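Local coordinates for protein phosphatase Slingshot homolog 2 (Homo sapiens, PDB 2NT2) that dephosphorylates and activates the actin-depolymerising factor cofilin through its dual-specificity phosphatase domain, the part modelled here, and so regulates actin filament dynamics, at residues Leu34-Glu39 / His51-Tyr56; Val55-Ala60 / Val92-Ser97. The protein carries 1 engineered substitution. All coordinates share one frame; numbering follows the deposited sequence.

Contact 1. Residues Leu34-Glu39 / His51-Tyr56; sequences LNVTRE and HNIRVY
Over one face of the Tyr56 ring lies the aliphatic start of Arg38: its CB stands 4.2 Å from the ring centroid, a CH-pi contact displaced toward the rim, and CG follows along the phenol end. With CG anti to the backbone N (chi1 173°), the Arg38 chain bends at chi2 and chi3 and lays its guanidinium over Arg54 CB, while Arg54 NH1 lies only 3.7 Å from Arg38 NH1. The two guanidinium planes are 44° apart, so the like charges meet at an angle at the protein surface rather than stacking. At the other end, the edge of the His51 ring meets Ile53 CD1, while the Leu34 side chain lies beside that of His51, CD1 4.0 Å from His51 CB.

Between these ends the backbones pair as parallel strands. Asn35 grips its neighbour twice: its N donates to His51 O at 3.0 Å, and its O accepts from Ile53 N at 3.1 Å. Beyond Asn52 the pairing gives way to inverse gamma turns centred on Val36 and Arg54, with a CA-H...O contact from Arg54 to Thr37 O and a weak bond from Arg38 N to Val55 O (3.3 Å). Asn52 OD1 turns to Asn42. This is the edge of the phosphatase sheet: strand 49-52 is outermost, strand 83-87 flanks strand 30-35 on its other side, and helix 67-79 packs against Leu34 and Ile53.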
loop_
_atom_site.group_PDB
_atom_site.type_symbol
_atom_site.label_atom_id
_atom_site.label_comp_id
_atom_site.label_asym_id
_atom_site.label_seq_id
_atom_site.Cartn_x
_atom_site.Cartn_y
_atom_site.Cartn_z
ATOM N N LEU A 34 -0.248 6.763 -2.561
ATOM C CA LEU A 34 0.986 6.075 -2.236
ATOM C C LEU A 34 1.404 5.179 -3.407
ATOM O O LEU A 34 0.848 4.109 -3.649
ATOM C CB LEU A 34 0.834 5.261 -0.958
ATOM C CG LEU A 34 2.099 4.613 -0.393
ATOM C CD1 LEU A 34 3.260 5.593 -0.395
ATOM C CD2 LEU A 34 1.832 4.083 1.011
ATOM N N ASN A 35 2.378 5.692 -4.143
ATOM C CA ASN A 35 2.942 5.049 -5.315
ATOM C C ASN A 35 4.217 4.293 -4.947
ATOM O O ASN A 35 5.282 4.896 -4.846
ATOM C CB ASN A 35 3.231 6.119 -6.370
ATOM C CG ASN A 35 3.701 5.540 -7.684
ATOM O OD1 ASN A 35 4.081 4.373 -7.744
ATOM N ND2 ASN A 35 3.666 6.371 -8.722
ATOM N N VAL A 36 4.086 2.993 -4.738
ATOM C CA VAL A 36 5.158 2.118 -4.296
ATOM C C VAL A 36 5.930 1.536 -5.473
ATOM O O VAL A 36 6.077 0.316 -5.608
ATOM C CB VAL A 36 4.605 0.958 -3.439
ATOM C CG1 VAL A 36 5.727 0.316 -2.631
ATOM C CG2 VAL A 36 3.511 1.453 -2.511
ATOM N N THR A 37 6.387 2.405 -6.373
ATOM C CA THR A 37 7.132 1.986 -7.545
ATOM C C THR A 37 8.281 2.958 -7.830
ATOM O O THR A 37 8.249 4.102 -7.381
ATOM C CB THR A 37 6.291 1.897 -8.831
ATOM O OG1 THR A 37 6.250 3.187 -9.468
ATOM C CG2 THR A 37 4.854 1.478 -8.583
ATOM N N ARG A 38 9.240 2.476 -8.605
ATOM C CA ARG A 38 10.279 3.310 -9.186
ATOM C C ARG A 38 9.902 3.721 -10.614
ATOM O O ARG A 38 10.208 4.841 -11.026
ATOM C CB ARG A 38 11.623 2.578 -9.216
ATOM C CG ARG A 38 12.704 3.350 -9.970
ATOM C CD ARG A 38 13.637 4.073 -9.013
ATOM N NE ARG A 38 13.625 5.517 -9.219
ATOM C CZ ARG A 38 14.045 6.425 -8.356
ATOM N NH1 ARG A 38 14.536 6.066 -7.178
ATOM N NH2 ARG A 38 13.973 7.712 -8.668
ATOM N N GLU A 39 9.257 2.811 -11.326
ATOM C CA GLU A 39 9.015 2.891 -12.755
ATOM C C GLU A 39 7.667 3.462 -13.163
ATOM O O GLU A 39 7.416 3.790 -14.325
ATOM C CB GLU A 39 9.173 1.473 -13.342
ATOM C CG GLU A 39 7.985 0.558 -13.104
ATOM C CD GLU A 39 8.062 -0.229 -11.814
ATOM O OE1 GLU A 39 7.461 -1.326 -11.739
ATOM O OE2 GLU A 39 8.711 0.222 -10.848
ATOM N N HIS A 51 3.142 10.348 -2.498
ATOM C CA HIS A 51 4.319 9.856 -1.801
ATOM C C HIS A 51 4.903 8.662 -2.554
ATOM O O HIS A 51 4.181 7.728 -2.910
ATOM C CB HIS A 51 4.014 9.479 -0.353
ATOM C CG HIS A 51 5.255 9.337 0.488
ATOM N ND1 HIS A 51 5.746 10.368 1.253
ATOM C CD2 HIS A 51 6.103 8.304 0.684
ATOM C CE1 HIS A 51 6.841 9.983 1.886
ATOM N NE2 HIS A 51 7.079 8.726 1.553
ATOM N N ASN A 52 6.202 8.694 -2.825
ATOM C CA ASN A 52 6.796 7.684 -3.700
ATOM C C ASN A 52 7.855 6.850 -2.992
ATOM O O ASN A 52 8.700 7.378 -2.268
ATOM C CB ASN A 52 7.376 8.375 -4.939
ATOM C CG ASN A 52 6.286 8.970 -5.812
ATOM O OD1 ASN A 52 5.942 8.401 -6.852
ATOM N ND2 ASN A 52 5.721 10.100 -5.396
ATOM N N ILE A 53 7.765 5.545 -3.177
ATOM C CA ILE A 53 8.677 4.550 -2.634
ATOM C C ILE A 53 9.371 3.844 -3.804
ATOM O O ILE A 53 8.898 2.840 -4.328
ATOM C CB ILE A 53 7.949 3.534 -1.738
ATOM C CG1 ILE A 53 7.192 4.112 -0.548
ATOM C CG2 ILE A 53 8.879 2.403 -1.316
ATOM C CD1 ILE A 53 7.831 5.144 0.343
ATOM N N ARG A 54 10.479 4.443 -4.213
ATOM C CA ARG A 54 11.096 4.255 -5.515
ATOM C C ARG A 54 11.952 2.995 -5.571
ATOM O O ARG A 54 13.177 3.029 -5.554
ATOM C CB ARG A 54 11.902 5.509 -5.870
ATOM C CG ARG A 54 11.163 6.766 -5.411
ATOM C CD ARG A 54 11.373 7.928 -6.352
ATOM N NE ARG A 54 11.522 9.192 -5.616
ATOM C CZ ARG A 54 12.569 9.477 -4.852
ATOM N NH1 ARG A 54 13.568 8.617 -4.700
ATOM N NH2 ARG A 54 12.626 10.646 -4.221
ATOM N N VAL A 55 11.238 1.886 -5.666
ATOM C CA VAL A 55 11.709 0.536 -5.440
ATOM C C VAL A 55 11.190 -0.421 -6.499
ATOM O O VAL A 55 10.088 -0.241 -7.031
ATOM C CB VAL A 55 11.214 0.094 -4.041
ATOM C CG1 VAL A 55 10.361 -1.156 -4.146
ATOM C CG2 VAL A 55 12.374 -0.080 -3.085
ATOM N N TYR A 56 11.967 -1.449 -6.846
ATOM C CA TYR A 56 11.489 -2.433 -7.812
ATOM C C TYR A 56 10.935 -3.666 -7.082
ATOM O O TYR A 56 11.305 -3.961 -5.946
ATOM C CB TYR A 56 12.570 -2.862 -8.782
ATOM C CG TYR A 56 13.150 -1.832 -9.709
ATOM C CD1 TYR A 56 14.429 -1.328 -9.506
ATOM C CD2 TYR A 56 12.442 -1.352 -10.801
ATOM C CE1 TYR A 56 14.981 -0.381 -10.348
ATOM C CE2 TYR A 56 12.982 -0.406 -11.650
ATOM C CZ TYR A 56 14.249 0.078 -11.425
ATOM O OH TYR A 56 14.793 1.022 -12.270
#

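Contact 2. Residues Val55-Ala60 / Val92-Ser97; sequences VYDEEA and VSRSAS. With SO4 (sulfate ion), chain D.
Arg94 reaches past Asp57 with its guanidinium turned so that one face receives Asp57 CB, 3.5 Å from NE, while its N-H groups serve the Val55 carbonyl, two sulfate oxygens and the carboxylate of Glu39. NH1 donates to Val55 O at 2.9 Å, the oxygen lying near the guanidinium plane and the donor in the carbonyl plane. On the sulfate side, NE points almost straight at SO4 O3 (2.6 Å, 177°); NH2 donates to O1 and is also salt-bridged to Glu39. The bend at chi3 (-76°) swings the group into this position, with CD passing 3.8 Å from Val55 CG1 as the two side chains run in opposite directions.

The anion, probably from the crystallisation liquor, sits in the phosphate-binding P-loop of the protein-tyrosine phosphatase family, where backbone N-H groups converge on it: Val92 N and Ser93 N both reach O4, and Arg94 N shares O3 with its own NE. A leucine in place of Arg94 would probably cost the sulfate the two N-H donors of this side chain and leave Val55 O and the Glu39 carboxylate without these mates.

Asp57, in the loop facing the P-loop, probably corresponds to the family's general acid. Its carboxylate meets Ser93, just before helix 94-107: Ser93 OG, anti to its own backbone N (chi1 -176°), donates to the syn side of Asp57 OD1 at 2.7 Å; Asn128 ND2 also binds that oxygen. Asp57 OD2 lies 2.6 Å from SO4 O2. Phe131 of helix 129-143 touches Asp57, Ser93 and Arg94.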
loop_
_atom_site.group_PDB
_atom_site.type_symbol
_atom_site.label_atom_id
_atom_site.label_comp_id
_atom_site.label_asym_id
_atom_site.label_seq_id
_atom_site.Cartn_x
_atom_site.Cartn_y
_atom_site.Cartn_z
ATOM N N VAL A 55 11.238 1.886 -5.666
ATOM C CA VAL A 55 11.709 0.536 -5.440
ATOM C C VAL A 55 11.190 -0.421 -6.499
ATOM O O VAL A 55 10.088 -0.241 -7.031
ATOM C CB VAL A 55 11.214 0.094 -4.041
ATOM C CG1 VAL A 55 10.361 -1.156 -4.146
ATOM C CG2 VAL A 55 12.374 -0.080 -3.085
ATOM N N TYR A 56 11.967 -1.449 -6.846
ATOM C CA TYR A 56 11.489 -2.433 -7.812
ATOM C C TYR A 56 10.935 -3.666 -7.082
ATOM O O TYR A 56 11.305 -3.961 -5.946
ATOM C CB TYR A 56 12.570 -2.862 -8.782
ATOM C CG TYR A 56 13.150 -1.832 -9.709
ATOM C CD1 TYR A 56 14.429 -1.328 -9.506
ATOM C CD2 TYR A 56 12.442 -1.352 -10.801
ATOM C CE1 TYR A 56 14.981 -0.381 -10.348
ATOM C CE2 TYR A 56 12.982 -0.406 -11.650
ATOM C CZ TYR A 56 14.249 0.078 -11.425
ATOM O OH TYR A 56 14.793 1.022 -12.270
ATOM N N ASP A 57 10.045 -4.375 -7.762
ATOM C CA ASP A 57 9.443 -5.607 -7.278
ATOM C C ASP A 57 10.411 -6.779 -7.433
ATOM O O ASP A 57 10.231 -7.637 -8.303
ATOM C CB ASP A 57 8.153 -5.908 -8.051
ATOM C CG ASP A 57 7.296 -6.960 -7.372
ATOM O OD1 ASP A 57 7.522 -7.225 -6.174
ATOM O OD2 ASP A 57 6.389 -7.499 -8.047
ATOM N N GLU A 58 11.443 -6.783 -6.597
ATOM C CA GLU A 58 12.501 -7.778 -6.651
ATOM C C GLU A 58 12.996 -8.146 -5.248
ATOM O O GLU A 58 12.858 -7.350 -4.326
ATOM C CB GLU A 58 13.686 -7.291 -7.483
ATOM C CG GLU A 58 13.674 -5.816 -7.826
ATOM C CD GLU A 58 15.049 -5.184 -7.702
ATOM O OE1 GLU A 58 15.379 -4.679 -6.611
ATOM O OE2 GLU A 58 15.771 -5.228 -8.713
ATOM N N GLU A 59 13.568 -9.333 -5.153
ATOM C CA GLU A 59 14.033 -9.911 -3.897
ATOM C C GLU A 59 15.019 -8.995 -3.177
ATOM O O GLU A 59 15.124 -9.025 -1.951
ATOM C CB GLU A 59 14.649 -11.285 -4.151
ATOM C CG GLU A 59 15.993 -11.528 -3.503
ATOM C CD GLU A 59 16.923 -12.362 -4.361
ATOM O OE1 GLU A 59 18.126 -12.430 -4.003
ATOM O OE2 GLU A 59 16.472 -12.923 -5.395
ATOM N N ALA A 60 15.730 -8.182 -3.949
ATOM C CA ALA A 60 16.774 -7.313 -3.429
ATOM C C ALA A 60 16.194 -6.047 -2.812
ATOM O O ALA A 60 16.898 -5.259 -2.177
ATOM C CB ALA A 60 17.761 -6.956 -4.532
ATOM N N VAL A 92 -0.043 -6.232 -6.539
ATOM C CA VAL A 92 0.048 -7.623 -6.109
ATOM C C VAL A 92 1.141 -7.845 -5.078
ATOM O O VAL A 92 0.994 -8.647 -4.157
ATOM C CB VAL A 92 0.307 -8.512 -7.345
ATOM C CG1 VAL A 92 1.128 -9.739 -6.996
ATOM C CG2 VAL A 92 -1.021 -8.892 -7.986
ATOM N N SER A 93 2.258 -7.137 -5.209
ATOM C CA SER A 93 3.426 -7.410 -4.370
ATOM C C SER A 93 3.898 -6.198 -3.588
ATOM O O SER A 93 3.807 -6.133 -2.357
ATOM C CB SER A 93 4.541 -7.959 -5.267
ATOM O OG SER A 93 5.677 -8.331 -4.529
ATOM N N ARG A 94 4.416 -5.181 -4.271
ATOM C CA ARG A 94 4.905 -4.006 -3.545
ATOM C C ARG A 94 3.783 -3.301 -2.792
ATOM O O ARG A 94 3.927 -2.924 -1.625
ATOM C CB ARG A 94 5.574 -3.027 -4.509
ATOM C CG ARG A 94 6.924 -3.487 -5.045
ATOM C CD ARG A 94 7.399 -2.550 -6.149
ATOM N NE ARG A 94 6.679 -2.776 -7.401
ATOM C CZ ARG A 94 6.902 -2.110 -8.524
ATOM N NH1 ARG A 94 7.824 -1.161 -8.578
ATOM N NH2 ARG A 94 6.182 -2.408 -9.600
ATOM N N SER A 95 2.654 -3.091 -3.465
ATOM C CA SER A 95 1.519 -2.413 -2.857
ATOM C C SER A 95 0.854 -3.290 -1.797
ATOM O O SER A 95 0.565 -2.797 -0.708
ATOM C CB SER A 95 0.505 -1.990 -3.915
ATOM O OG SER A 95 0.207 -3.030 -4.823
ATOM N N ALA A 96 0.627 -4.562 -2.132
ATOM C CA ALA A 96 -0.067 -5.465 -1.214
ATOM C C ALA A 96 0.695 -5.601 0.104
ATOM O O ALA A 96 0.103 -5.458 1.172
ATOM C CB ALA A 96 -0.308 -6.830 -1.829
ATOM N N SER A 97 1.996 -5.853 0.003
ATOM C CA SER A 97 2.855 -6.009 1.161
ATOM C C SER A 97 2.794 -4.784 2.066
ATOM O O SER A 97 2.646 -4.902 3.281
ATOM C CB SER A 97 4.309 -6.237 0.728
ATOM O OG SER A 97 4.379 -7.128 -0.367
HETATM S S SO4 D . 3.729 -5.074 -8.219
HETATM O O1 SO4 D . 3.535 -4.159 -9.335
HETATM O O2 SO4 D . 4.086 -6.410 -8.691
HETATM O O3 SO4 D . 4.809 -4.581 -7.360
HETATM O O4 SO4 D . 2.487 -5.152 -7.442
#

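Overall arrangement
Contacts 1 and 2 share Val55 and Tyr56, so the chain leaves the sheet edge at contact 1 and continues into the loop that faces the sulfate-binding P-loop in contact 2; their centres are 9 Å apart. Arg94 links them. Its NH2 forms a salt bridge with Glu39 OE1 at 2.7 Å, and its CD lies 3.2 Å from Val36 O, so residues 34-39 pack against the arginine that holds the sulfate. Ser88, the engineered serine at the position of the phosphocysteine intermediate, also bonds the ion through OG. Its side chain is about 4 Å from those of both Thr37 and Arg94, placing both contacts beside the catalytic pocket.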